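Local coordinates for cutinase-like protein (Cryptococcus sp., PDB 2CZQ) that probably hydrolyses carboxylic esters, as a cutinase-like enzyme with the alpha/beta hydrolase fold, at residues A[127-141]-A[158-172]. Residues are numbered along the deposited sequence; the frame is centred on the assembly and turned at random. Where two conformers were deposited one is given.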
loop_
_atom_site.group_PDB
_atom_site.type_symbol
_atom_site.label_atom_id
_atom_site.label_comp_id
_atom_site.label_asym_id
_atom_site.label_seq_id
_atom_site.Cartn_x
_atom_site.Cartn_y
_atom_site.Cartn_z
ATOM N N VAL A 127 5.054 9.995 4.722
ATOM C CA VAL A 127 4.488 11.323 4.501
ATOM C C VAL A 127 3.117 11.427 5.159
ATOM O O VAL A 127 2.495 10.412 5.509
ATOM C CB VAL A 127 4.374 11.687 2.999
ATOM C CG1 VAL A 127 5.737 11.687 2.321
ATOM C CG2 VAL A 127 3.398 10.770 2.282
ATOM N N ASP A 128 2.647 12.660 5.324
ATOM C CA ASP A 128 1.305 12.905 5.831
ATOM C C ASP A 128 0.324 13.061 4.661
ATOM O O ASP A 128 0.689 12.850 3.505
ATOM C CB ASP A 128 1.288 14.101 6.791
ATOM C CG ASP A 128 1.749 15.391 6.151
ATOM O OD1 ASP A 128 1.424 15.633 4.962
ATOM O OD2 ASP A 128 2.422 16.228 6.795
ATOM N N SER A 129 -0.925 13.414 4.953
ATOM C CA SER A 129 -1.959 13.444 3.919
ATOM C C SER A 129 -1.743 14.536 2.878
ATOM O O SER A 129 -2.373 14.518 1.822
ATOM C CB SER A 129 -3.335 13.599 4.549
ATOM O OG SER A 129 -3.579 12.509 5.409
ATOM N N ASN A 130 -0.862 15.483 3.191
ATOM C CA ASN A 130 -0.511 16.568 2.282
ATOM C C ASN A 130 0.844 16.345 1.619
ATOM O O ASN A 130 1.345 17.217 0.910
ATOM C CB ASN A 130 -0.525 17.907 3.028
ATOM C CG ASN A 130 -1.874 18.217 3.635
ATOM O OD1 ASN A 130 -2.887 18.220 2.942
ATOM N ND2 ASN A 130 -1.898 18.455 4.942
ATOM N N GLY A 131 1.437 15.175 1.844
ATOM C CA GLY A 131 2.744 14.862 1.290
ATOM C C GLY A 131 3.916 15.420 2.079
ATOM O O GLY A 131 5.060 15.291 1.647
ATOM N N GLY A 132 3.630 16.030 3.226
ATOM C CA GLY A 132 4.653 16.580 4.094
ATOM C C GLY A 132 5.146 15.595 5.132
ATOM O O GLY A 132 4.881 14.394 5.055
ATOM N N THR A 133 5.857 16.121 6.122
ATOM C CA THR A 133 6.604 15.289 7.059
ATOM C C THR A 133 6.053 15.288 8.484
ATOM O O THR A 133 6.733 14.819 9.401
ATOM C CB THR A 133 8.080 15.719 7.088
ATOM O OG1 THR A 133 8.148 17.122 7.359
ATOM C CG2 THR A 133 8.728 15.554 5.716
ATOM N N THR A 134 4.833 15.782 8.689
ATOM C CA THR A 134 4.353 15.953 10.063
ATOM C C THR A 134 4.145 14.643 10.809
ATOM O O THR A 134 4.090 14.642 12.037
ATOM C CB THR A 134 3.072 16.804 10.148
ATOM O OG1 THR A 134 1.999 16.135 9.472
ATOM C CG2 THR A 134 3.243 18.156 9.445
ATOM N N THR A 135 4.022 13.538 10.075
ATOM C CA THR A 135 3.933 12.215 10.690
ATOM C C THR A 135 5.119 11.333 10.334
ATOM O O THR A 135 5.040 10.109 10.452
ATOM C CB THR A 135 2.639 11.500 10.293
ATOM O OG1 THR A 135 2.576 11.421 8.863
ATOM C CG2 THR A 135 1.412 12.292 10.730
ATOM N N ARG A 136 6.230 11.926 9.912
ATOM C CA ARG A 136 7.380 11.099 9.588
ATOM C C ARG A 136 7.941 10.386 10.815
ATOM O O ARG A 136 8.334 9.221 10.732
ATOM C CB ARG A 136 8.478 11.898 8.893
ATOM C CG ARG A 136 9.681 11.036 8.526
ATOM C CD ARG A 136 10.495 11.553 7.379
ATOM N NE ARG A 136 9.719 11.593 6.145
ATOM C CZ ARG A 136 10.170 12.099 5.005
ATOM N NH1 ARG A 136 11.401 12.598 4.932
ATOM N NH2 ARG A 136 9.389 12.107 3.933
ATOM N N ASN A 137 7.970 11.087 11.945
ATOM C CA ASN A 137 8.659 10.603 13.139
ATOM C C ASN A 137 7.712 10.140 14.225
ATOM O O ASN A 137 7.803 10.552 15.388
ATOM C CB ASN A 137 9.638 11.652 13.641
ATOM C CG ASN A 137 10.537 12.129 12.540
ATOM O OD1 ASN A 137 11.205 11.321 11.893
ATOM N ND2 ASN A 137 10.523 13.428 12.274
ATOM N N VAL A 138 6.801 9.264 13.819
ATOM C CA VAL A 138 5.855 8.627 14.723
ATOM C C VAL A 138 5.784 7.139 14.403
ATOM O O VAL A 138 6.092 6.714 13.286
ATOM C CB VAL A 138 4.436 9.271 14.651
ATOM C CG1 VAL A 138 4.503 10.769 14.921
ATOM C CG2 VAL A 138 3.749 8.997 13.308
ATOM N N ASN A 139 5.375 6.364 15.399
ATOM C CA ASN A 139 5.230 4.927 15.269
ATOM C C ASN A 139 3.780 4.499 15.302
ATOM O O ASN A 139 2.960 5.111 15.990
ATOM C CB ASN A 139 5.959 4.237 16.414
ATOM C CG ASN A 139 7.457 4.333 16.288
ATOM O OD1 ASN A 139 8.022 3.975 15.256
ATOM N ND2 ASN A 139 8.113 4.828 17.333
ATOM N N GLY A 140 3.480 3.424 14.581
ATOM C CA GLY A 140 2.165 2.822 14.624
ATOM C C GLY A 140 2.001 1.875 15.798
ATOM O O GLY A 140 2.947 1.582 16.541
ATOM N N LEU A 141 0.779 1.386 15.961
ATOM C CA LEU A 141 0.429 0.527 17.084
ATOM C C LEU A 141 1.150 -0.814 17.093
ATOM O O LEU A 141 1.344 -1.399 18.162
ATOM C CB LEU A 141 -1.076 0.268 17.085
ATOM C CG LEU A 141 -1.964 1.459 17.436
ATOM C CD1 LEU A 141 -3.393 1.189 17.028
ATOM C CD2 LEU A 141 -1.890 1.774 18.931
ATOM N N LEU A 158 5.623 4.587 -0.332
ATOM C CA LEU A 158 5.049 5.780 0.247
ATOM C C LEU A 158 4.126 5.301 1.350
ATOM O O LEU A 158 3.170 4.564 1.082
ATOM C CB LEU A 158 4.249 6.557 -0.791
ATOM C CG LEU A 158 4.871 7.779 -1.462
ATOM C CD1 LEU A 158 3.799 8.482 -2.274
ATOM C CD2 LEU A 158 5.514 8.749 -0.476
ATOM N N ASP A 159 4.451 5.671 2.587
ATOM C CA ASP A 159 3.657 5.301 3.753
ATOM C C ASP A 159 2.963 6.559 4.272
ATOM O O ASP A 159 3.577 7.417 4.919
ATOM C CB ASP A 159 4.531 4.644 4.820
ATOM C CG ASP A 159 3.722 3.991 5.915
ATOM O OD1 ASP A 159 2.473 4.116 5.888
ATOM O OD2 ASP A 159 4.267 3.336 6.834
ATOM N N VAL A 160 1.684 6.663 3.936
ATOM C CA VAL A 160 0.894 7.854 4.181
ATOM C C VAL A 160 0.136 7.703 5.490
ATOM O O VAL A 160 -0.682 6.790 5.653
ATOM C CB VAL A 160 -0.078 8.117 3.011
ATOM C CG1 VAL A 160 -0.850 9.410 3.224
ATOM C CG2 VAL A 160 0.665 8.136 1.678
ATOM N N CYS A 161 0.426 8.599 6.424
ATOM C CA CYS A 161 -0.200 8.576 7.734
ATOM C C CYS A 161 -0.770 9.951 8.001
ATOM O O CYS A 161 -0.026 10.928 8.112
ATOM C CB CYS A 161 0.816 8.203 8.816
ATOM S SG CYS A 161 0.096 8.152 10.471
ATOM N N ALA A 162 -2.094 10.033 8.076
ATOM C CA ALA A 162 -2.768 11.288 8.380
ATOM C C ALA A 162 -2.385 11.729 9.780
ATOM O O ALA A 162 -2.365 10.920 10.699
ATOM C CB ALA A 162 -4.275 11.115 8.280
ATOM N N TYR A 163 -2.088 13.013 9.949
ATOM C CA TYR A 163 -1.756 13.524 11.267
ATOM C C TYR A 163 -2.863 13.160 12.242
ATOM O O TYR A 163 -4.038 13.444 12.007
ATOM C CB TYR A 163 -1.559 15.034 11.224
ATOM C CG TYR A 163 -1.057 15.616 12.519
ATOM C CD1 TYR A 163 -1.938 15.925 13.560
ATOM C CD2 TYR A 163 0.299 15.850 12.712
ATOM C CE1 TYR A 163 -1.478 16.465 14.754
ATOM C CE2 TYR A 163 0.768 16.398 13.902
ATOM C CZ TYR A 163 -0.129 16.700 14.920
ATOM O OH TYR A 163 0.313 17.239 16.109
ATOM N N GLY A 164 -2.486 12.523 13.341
ATOM C CA GLY A 164 -3.461 12.162 14.346
ATOM C C GLY A 164 -4.262 10.900 14.094
ATOM O O GLY A 164 -5.188 10.623 14.852
ATOM N N ASP A 165 -3.920 10.128 13.061
ATOM C CA ASP A 165 -4.491 8.793 12.885
ATOM C C ASP A 165 -3.845 7.886 13.931
ATOM O O ASP A 165 -2.658 7.607 13.845
ATOM C CB ASP A 165 -4.192 8.307 11.460
ATOM C CG ASP A 165 -4.524 6.845 11.239
ATOM O OD1 ASP A 165 -4.826 6.121 12.215
ATOM O OD2 ASP A 165 -4.510 6.360 10.083
ATOM N N GLY A 166 -4.616 7.441 14.921
ATOM C CA GLY A 166 -4.060 6.701 16.043
ATOM C C GLY A 166 -3.476 5.333 15.732
ATOM O O GLY A 166 -2.803 4.750 16.580
ATOM N N VAL A 167 -3.739 4.812 14.536
ATOM C CA VAL A 167 -3.223 3.502 14.148
ATOM C C VAL A 167 -1.763 3.592 13.680
ATOM O O VAL A 167 -0.940 2.744 14.037
ATOM C CB VAL A 167 -4.123 2.853 13.073
ATOM C CG1 VAL A 167 -3.538 1.542 12.583
ATOM C CG2 VAL A 167 -5.536 2.643 13.621
ATOM N N CYS A 168 -1.457 4.610 12.878
ATOM C CA CYS A 168 -0.104 4.826 12.366
ATOM C C CYS A 168 0.684 5.894 13.125
ATOM O O CYS A 168 1.909 5.957 12.996
ATOM C CB CYS A 168 -0.130 5.140 10.862
ATOM S SG CYS A 168 -1.164 6.532 10.388
ATOM N N ASP A 169 -0.027 6.707 13.911
ATOM C CA ASP A 169 0.535 7.861 14.608
ATOM C C ASP A 169 0.086 7.820 16.068
ATOM O O ASP A 169 -0.914 8.442 16.453
ATOM C CB ASP A 169 0.061 9.147 13.921
ATOM C CG ASP A 169 0.532 10.412 14.602
ATOM O OD1 ASP A 169 1.238 10.350 15.637
ATOM O OD2 ASP A 169 0.215 11.519 14.115
ATOM N N THR A 170 0.818 7.071 16.885
ATOM C CA THR A 170 0.462 6.977 18.298
ATOM C C THR A 170 0.930 8.189 19.092
ATOM O O THR A 170 0.566 8.332 20.260
ATOM C CB THR A 170 0.978 5.686 18.961
ATOM O OG1 THR A 170 2.412 5.680 18.947
ATOM C CG2 THR A 170 0.534 4.436 18.191
ATOM N N ALA A 171 1.728 9.060 18.476
ATOM C CA ALA A 171 2.117 10.306 19.132
ATOM C C ALA A 171 0.935 11.270 19.210
ATOM O O ALA A 171 0.578 11.736 20.295
ATOM C CB ALA A 171 3.302 10.948 18.422
ATOM N N HIS A 172 0.322 11.546 18.062
ATOM C CA HIS A 172 -0.718 12.566 17.989
ATOM C C HIS A 172 -2.120 12.006 17.920
ATOM O O HIS A 172 -3.080 12.748 18.085
ATOM C CB HIS A 172 -0.519 13.490 16.786
ATOM C CG HIS A 172 0.910 13.802 16.480
ATOM N ND1 HIS A 172 1.518 13.381 15.320
ATOM C CD2 HIS A 172 1.845 14.506 17.161
ATOM C CE1 HIS A 172 2.771 13.797 15.304
ATOM N NE2 HIS A 172 2.994 14.484 16.409
HETATM O O HOH W 1 -1.978 14.660 7.531
HETATM O O HOH W 2 4.532 7.396 17.827
HETATM O O HOH W 3 3.518 3.223 18.843
#
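Val138 CG1 and the backbone carbonyl Thr134 O approach the His172 imidazole obliquely, the former 3.5 Å from His172 CE1. One face of that ring carries Ala171 CB; over the opposite face sits Tyr163 CE2, 3.4 Å above the plane, while His172 ND1 lies off-centre over the Tyr163 ring. Thr134 OG1 touches the edge of the tyrosine at CD2. His172 is fixed in rotation by Asp169: ND1 donates in the imidazole plane to the syn lone pair of Asp169 OD2 (2.6 Å), which Gly164 N also grips from above the carboxylate plane. Thr135 bridges the segments, its hydroxyl between backbone N and carbonyl carbon (chi1 57°) and donating from OG1 to Cys161 O at 2.8 Å, while CG2 packs on Tyr163 CA. Asp128, in an Asx turn, folds its own loop: OD1 accepts Asn130 N and Gly132 N from opposite faces, OD2 Thr134 N and OG1. Thr170 N donates to Asn139 O (3.0 Å, 165° at hydrogen), Leu141 N to Val167 O (2.9 Å). The Cys161–Cys168 disulfide (SG–SG 2.0 Å) closes the loop holding Asp165, whose OD2 is hydrogen-bonded to His180 ND1, consistent with its being the acid of a Ser-His-Asp triad. In the parallel sheet, Val127 N hydrogen-bonds Asp159 O and Val127 O accepts from Cys161 N (2.9 Å), pairing edge strand 126-127 with 157-160; strand 108-114 flanks the latter, and helix 187-200 covers Val127 and Val160 through Met192.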